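Transmembrane oligosaccharyl transferase (Archaeoglobus fulgidus, PDB 3WAJ) is a membrane protein of the archaeal AglB/STT3 family, with an N-terminal transmembrane region of the GT-C class followed by a large soluble C-terminal region. Local coordinates at residues W625-G628 against E634-Y637; E613-K618 against E672-T677. All blocks are in the same frame, centred on the assembly; numbering follows the deposited sequence.

Both contacts lie in the soluble part of the chain, their centres about 10 Å apart, and interaction 1 falls within the sequence that interaction 2 brings together. Interaction 2 is buried and the bond across it is uncharged: a tyrosine hydroxyl meets a main-chain carbonyl. Interaction 1 is only partly buried and is polar, with one carboxylate oxygen at a tyrosine hydroxyl and in a long salt bridge to a lysine that runs out to the surface. Different short helices are held, 619-627 in the first and 612-615 in the second, and these follow each other in the chain. The two touch where Tyr636 CE2 lies 3.6 Å from Thr677 CG2, and Lys635 likewise packs on Leu673.

Interaction 1: W625-G628 against E634-Y637; sequences WAEG and EKYY
Glu627 reaches across to Lys635 and Tyr636 chiefly through OE2, and the contact divides into a buried side at the tyrosine and an open one at the lysine. On the buried side, Tyr636 OH lies 3.1 Å from Glu627 OE2. The carboxylate oxygen sits at the ring edge, near the ring plane, and is 3.7 Å from Tyr636 CE1; the carboxylate itself is turned 46° from the ring. Glu591 OE2 also lies by the Tyr636 hydroxyl, as a weak partner. The stronger partner of Glu627 OE2 is Lys577, whose NZ forms a salt bridge with it that probably favours the charged form of the carboxylate. Glu627 is the last residue of helix 619-627, and Gly628, with a positive phi of 110°, turns the chain out of it. The short helix 630-633 and the 3-10 turn 634-636 follow, the latter marked by a Tyr637 N to Glu634 O bond of 3.2 Å; within the soluble C-terminal region, the contact thus joins this glycine-ended helix terminus to the turn beyond the next helix. Tyr636 also packs edge-to-face with Tyr619 of the same first helix. The exposed side is looser. Lys635 crosses the glutamate at about a right angle, its chain extended beyond CG, and brings CE to 3.7 Å from Glu627 OE2, while its NZ stays 3.8 Å from that oxygen, a long salt bridge. Nearer its root, Lys635 CG lies 4.1 Å above one face of the Tyr636 ring, toward the rim.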
loop_
_atom_site.group_PDB
_atom_site.type_symbol
_atom_site.label_atom_id
_atom_site.label_comp_id
_atom_site.label_asym_id
_atom_site.label_seq_id
_atom_site.Cartn_x
_atom_site.Cartn_y
_atom_site.Cartn_z
ATOM N N TRP A 625 -5.881 -6.427 -14.503
ATOM C CA TRP A 625 -5.889 -7.628 -13.659
ATOM C C TRP A 625 -6.884 -8.686 -14.155
ATOM O O TRP A 625 -6.587 -9.885 -14.148
ATOM C CB TRP A 625 -6.234 -7.272 -12.204
ATOM C CG TRP A 625 -5.109 -6.685 -11.384
ATOM C CD1 TRP A 625 -4.831 -5.354 -11.201
ATOM C CD2 TRP A 625 -4.130 -7.406 -10.619
ATOM N NE1 TRP A 625 -3.739 -5.207 -10.379
ATOM C CE2 TRP A 625 -3.290 -6.446 -10.007
ATOM C CE3 TRP A 625 -3.882 -8.766 -10.393
ATOM C CZ2 TRP A 625 -2.212 -6.808 -9.175
ATOM C CZ3 TRP A 625 -2.807 -9.127 -9.566
ATOM C CH2 TRP A 625 -1.990 -8.150 -8.970
ATOM N N ALA A 626 -8.074 -8.234 -14.560
ATOM C CA ALA A 626 -9.138 -9.149 -14.971
ATOM C C ALA A 626 -8.754 -9.882 -16.247
ATOM O O ALA A 626 -9.012 -11.073 -16.384
ATOM C CB ALA A 626 -10.489 -8.403 -15.158
ATOM N N GLU A 627 -8.147 -9.149 -17.176
ATOM C CA GLU A 627 -7.880 -9.665 -18.515
ATOM C C GLU A 627 -6.535 -10.367 -18.654
ATOM O O GLU A 627 -6.405 -11.282 -19.459
ATOM C CB GLU A 627 -7.978 -8.546 -19.561
ATOM C CG GLU A 627 -9.330 -7.851 -19.622
ATOM C CD GLU A 627 -10.437 -8.754 -20.119
ATOM O OE1 GLU A 627 -10.118 -9.770 -20.761
ATOM O OE2 GLU A 627 -11.627 -8.440 -19.875
ATOM N N GLY A 628 -5.537 -9.929 -17.890
ATOM C CA GLY A 628 -4.218 -10.536 -17.953
ATOM C C GLY A 628 -3.128 -9.672 -18.576
ATOM O O GLY A 628 -1.938 -9.933 -18.382
ATOM N N GLU A 634 -7.589 -2.536 -23.178
ATOM C CA GLU A 634 -7.826 -1.383 -24.037
ATOM C C GLU A 634 -9.176 -1.403 -24.765
ATOM O O GLU A 634 -9.598 -0.396 -25.332
ATOM C CB GLU A 634 -6.656 -1.175 -25.001
ATOM C CG GLU A 634 -5.430 -0.544 -24.325
ATOM C CD GLU A 634 -5.612 0.948 -24.036
ATOM O OE1 GLU A 634 -6.551 1.556 -24.594
ATOM O OE2 GLU A 634 -4.813 1.517 -23.255
ATOM N N LYS A 635 -9.854 -2.541 -24.736
ATOM C CA LYS A 635 -11.173 -2.653 -25.341
ATOM C C LYS A 635 -12.234 -1.941 -24.496
ATOM O O LYS A 635 -13.385 -1.783 -24.924
ATOM C CB LYS A 635 -11.555 -4.127 -25.529
ATOM C CG LYS A 635 -11.977 -4.826 -24.227
ATOM C CD LYS A 635 -12.232 -6.332 -24.423
ATOM C CE LYS A 635 -12.631 -6.987 -23.097
ATOM N NZ LYS A 635 -13.365 -8.283 -23.260
ATOM N N TYR A 636 -11.862 -1.521 -23.291
ATOM C CA TYR A 636 -12.809 -0.779 -22.462
ATOM C C TYR A 636 -12.803 0.730 -22.793
ATOM O O TYR A 636 -13.598 1.488 -22.253
ATOM C CB TYR A 636 -12.576 -1.061 -20.967
ATOM C CG TYR A 636 -12.929 -2.488 -20.556
ATOM C CD1 TYR A 636 -11.944 -3.446 -20.368
ATOM C CD2 TYR A 636 -14.254 -2.873 -20.375
ATOM C CE1 TYR A 636 -12.266 -4.753 -19.997
ATOM C CE2 TYR A 636 -14.590 -4.177 -20.012
ATOM C CZ TYR A 636 -13.597 -5.108 -19.820
ATOM O OH TYR A 636 -13.942 -6.395 -19.455
ATOM N N TYR A 637 -11.933 1.146 -23.714
ATOM C CA TYR A 637 -11.774 2.566 -24.043
ATOM C C TYR A 637 -11.905 2.895 -25.531
ATOM O O TYR A 637 -11.556 2.082 -26.388
ATOM C CB TYR A 637 -10.464 3.107 -23.453
ATOM C CG TYR A 637 -10.475 3.003 -21.951
ATOM C CD1 TYR A 637 -11.107 3.976 -21.182
ATOM C CD2 TYR A 637 -9.915 1.904 -21.299
ATOM C CE1 TYR A 637 -11.154 3.880 -19.800
ATOM C CE2 TYR A 637 -9.948 1.801 -19.910
ATOM C CZ TYR A 637 -10.576 2.799 -19.168
ATOM O OH TYR A 637 -10.637 2.735 -17.796
#

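Interaction 2: E613-K618 against E672-T677; sequences EMETGK and ELYYST
The backbones stay well apart, Glu615 and Tyr674 making the closest pair at 9.8 Å between CA atoms, and the gap is bridged by one side chain. Tyr674 stretches across it with CG anti to the backbone N (chi1 172°) and places OH 2.7 Å from Glu615 O, to which it donates a hydrogen bond. The approach is bent, with a C=O...OH angle of 130° and the donor tilted 28° out of the carbonyl plane. Beside this bond, the Glu615 side chain lies roughly at right angles to the tyrosine, and its CG comes within 3.3 Å of Tyr674 OH. At the root of the tyrosine, Tyr674 O accepts hydrogen bonds from both Thr677 N and Thr677 OG1, each at 2.8 Å, which ties the helical-looking residues 672-676 to the start of the next helix. The ring also meets Tyr619 edge-to-face and Tyr747 at a steep angle, within a cluster of aromatics. The acceptor belongs to the last residue of helix 612-615, and Thr677 OG1 reaches Ala680 N: a tyrosine hydroxyl bound to a helix C-terminal carbonyl, beside a threonine N-cap of helix 678-684.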
loop_
_atom_site.group_PDB
_atom_site.type_symbol
_atom_site.label_atom_id
_atom_site.label_comp_id
_atom_site.label_asym_id
_atom_site.label_seq_id
_atom_site.Cartn_x
_atom_site.Cartn_y
_atom_site.Cartn_z
ATOM N N GLU A 613 -13.131 6.460 -7.998
ATOM C CA GLU A 613 -11.830 6.122 -8.561
ATOM C C GLU A 613 -11.911 4.800 -9.321
ATOM O O GLU A 613 -11.394 4.677 -10.434
ATOM C CB GLU A 613 -10.765 6.088 -7.457
ATOM C CG GLU A 613 -10.447 7.471 -6.894
ATOM C CD GLU A 613 -9.279 7.479 -5.918
ATOM O OE1 GLU A 613 -8.754 8.579 -5.627
ATOM O OE2 GLU A 613 -8.895 6.392 -5.437
ATOM N N MET A 614 -12.553 3.823 -8.692
ATOM C CA MET A 614 -12.941 2.580 -9.346
ATOM C C MET A 614 -13.710 2.824 -10.643
ATOM O O MET A 614 -13.494 2.145 -11.647
ATOM C CB MET A 614 -13.782 1.746 -8.378
ATOM C CG MET A 614 -12.946 1.160 -7.230
ATOM S SD MET A 614 -13.917 0.441 -5.895
ATOM C CE MET A 614 -14.875 -0.775 -6.843
ATOM N N GLU A 615 -14.603 3.808 -10.620
ATOM C CA GLU A 615 -15.396 4.121 -11.798
ATOM C C GLU A 615 -14.517 4.731 -12.887
ATOM O O GLU A 615 -14.676 4.431 -14.067
ATOM C CB GLU A 615 -16.530 5.097 -11.436
ATOM C CG GLU A 615 -17.384 5.563 -12.611
ATOM C CD GLU A 615 -18.391 6.643 -12.209
ATOM O OE1 GLU A 615 -17.945 7.709 -11.743
ATOM O OE2 GLU A 615 -19.622 6.435 -12.353
ATOM N N THR A 616 -13.575 5.576 -12.478
ATOM C CA THR A 616 -12.773 6.335 -13.424
ATOM C C THR A 616 -11.312 5.897 -13.505
ATOM O O THR A 616 -10.981 4.983 -14.244
ATOM C CB THR A 616 -12.856 7.833 -13.141
ATOM O OG1 THR A 616 -12.277 8.099 -11.860
ATOM C CG2 THR A 616 -14.311 8.290 -13.152
ATOM N N GLY A 617 -10.437 6.562 -12.762
ATOM C CA GLY A 617 -8.997 6.397 -12.930
ATOM C C GLY A 617 -8.460 4.994 -12.708
ATOM O O GLY A 617 -7.558 4.544 -13.416
ATOM N N LYS A 618 -9.014 4.292 -11.726
ATOM C CA LYS A 618 -8.538 2.962 -11.420
ATOM C C LYS A 618 -9.247 1.889 -12.236
ATOM O O LYS A 618 -8.928 0.706 -12.084
ATOM C CB LYS A 618 -8.690 2.656 -9.916
ATOM C CG LYS A 618 -7.971 3.615 -8.972
ATOM C CD LYS A 618 -8.091 3.110 -7.531
ATOM C CE LYS A 618 -7.225 3.942 -6.581
ATOM N NZ LYS A 618 -7.698 3.811 -5.150
ATOM N N GLU A 672 -18.238 1.200 -25.681
ATOM C CA GLU A 672 -19.558 0.671 -25.354
ATOM C C GLU A 672 -19.455 -0.441 -24.305
ATOM O O GLU A 672 -20.327 -0.579 -23.438
ATOM C CB GLU A 672 -20.267 0.163 -26.610
ATOM C CG GLU A 672 -21.779 0.029 -26.441
ATOM C CD GLU A 672 -22.501 -0.166 -27.760
ATOM O OE1 GLU A 672 -22.077 -1.044 -28.538
ATOM O OE2 GLU A 672 -23.484 0.567 -28.020
ATOM N N LEU A 673 -18.375 -1.216 -24.375
ATOM C CA LEU A 673 -18.159 -2.330 -23.452
ATOM C C LEU A 673 -18.198 -1.908 -21.983
ATOM O O LEU A 673 -18.882 -2.526 -21.167
ATOM C CB LEU A 673 -16.833 -3.003 -23.746
ATOM C CG LEU A 673 -16.961 -4.506 -23.929
ATOM C CD1 LEU A 673 -17.862 -4.810 -25.124
ATOM C CD2 LEU A 673 -15.586 -5.086 -24.131
ATOM N N TYR A 674 -17.460 -0.854 -21.659
ATOM C CA TYR A 674 -17.436 -0.307 -20.309
ATOM C C TYR A 674 -18.845 -0.196 -19.693
ATOM O O TYR A 674 -19.088 -0.673 -18.573
ATOM C CB TYR A 674 -16.706 1.047 -20.330
ATOM C CG TYR A 674 -16.762 1.826 -19.032
ATOM C CD1 TYR A 674 -17.811 2.715 -18.772
ATOM C CD2 TYR A 674 -15.770 1.675 -18.063
ATOM C CE1 TYR A 674 -17.872 3.431 -17.589
ATOM C CE2 TYR A 674 -15.823 2.387 -16.867
ATOM C CZ TYR A 674 -16.874 3.269 -16.646
ATOM O OH TYR A 674 -16.943 3.983 -15.473
ATOM N N TYR A 675 -19.782 0.384 -20.447
ATOM C CA TYR A 675 -21.124 0.616 -19.925
ATOM C C TYR A 675 -21.911 -0.645 -19.573
ATOM O O TYR A 675 -22.966 -0.573 -18.936
ATOM C CB TYR A 675 -21.898 1.556 -20.849
ATOM C CG TYR A 675 -21.210 2.897 -20.928
ATOM C CD1 TYR A 675 -21.462 3.880 -19.978
ATOM C CD2 TYR A 675 -20.265 3.164 -21.919
ATOM C CE1 TYR A 675 -20.823 5.100 -20.039
ATOM C CE2 TYR A 675 -19.620 4.378 -21.981
ATOM C CZ TYR A 675 -19.903 5.343 -21.042
ATOM O OH TYR A 675 -19.262 6.569 -21.103
ATOM N N SER A 676 -21.370 -1.797 -19.954
ATOM C CA SER A 676 -21.962 -3.083 -19.585
ATOM C C SER A 676 -21.324 -3.717 -18.348
ATOM O O SER A 676 -21.829 -4.696 -17.816
ATOM C CB SER A 676 -21.864 -4.060 -20.747
ATOM O OG SER A 676 -22.784 -3.687 -21.732
ATOM N N THR A 677 -20.208 -3.171 -17.897
ATOM C CA THR A 677 -19.533 -3.754 -16.747
ATOM C C THR A 677 -20.323 -3.470 -15.484
ATOM O O THR A 677 -21.092 -2.490 -15.432
ATOM C CB THR A 677 -18.110 -3.213 -16.601
ATOM O OG1 THR A 677 -18.171 -1.827 -16.235
ATOM C CG2 THR A 677 -17.357 -3.395 -17.916
#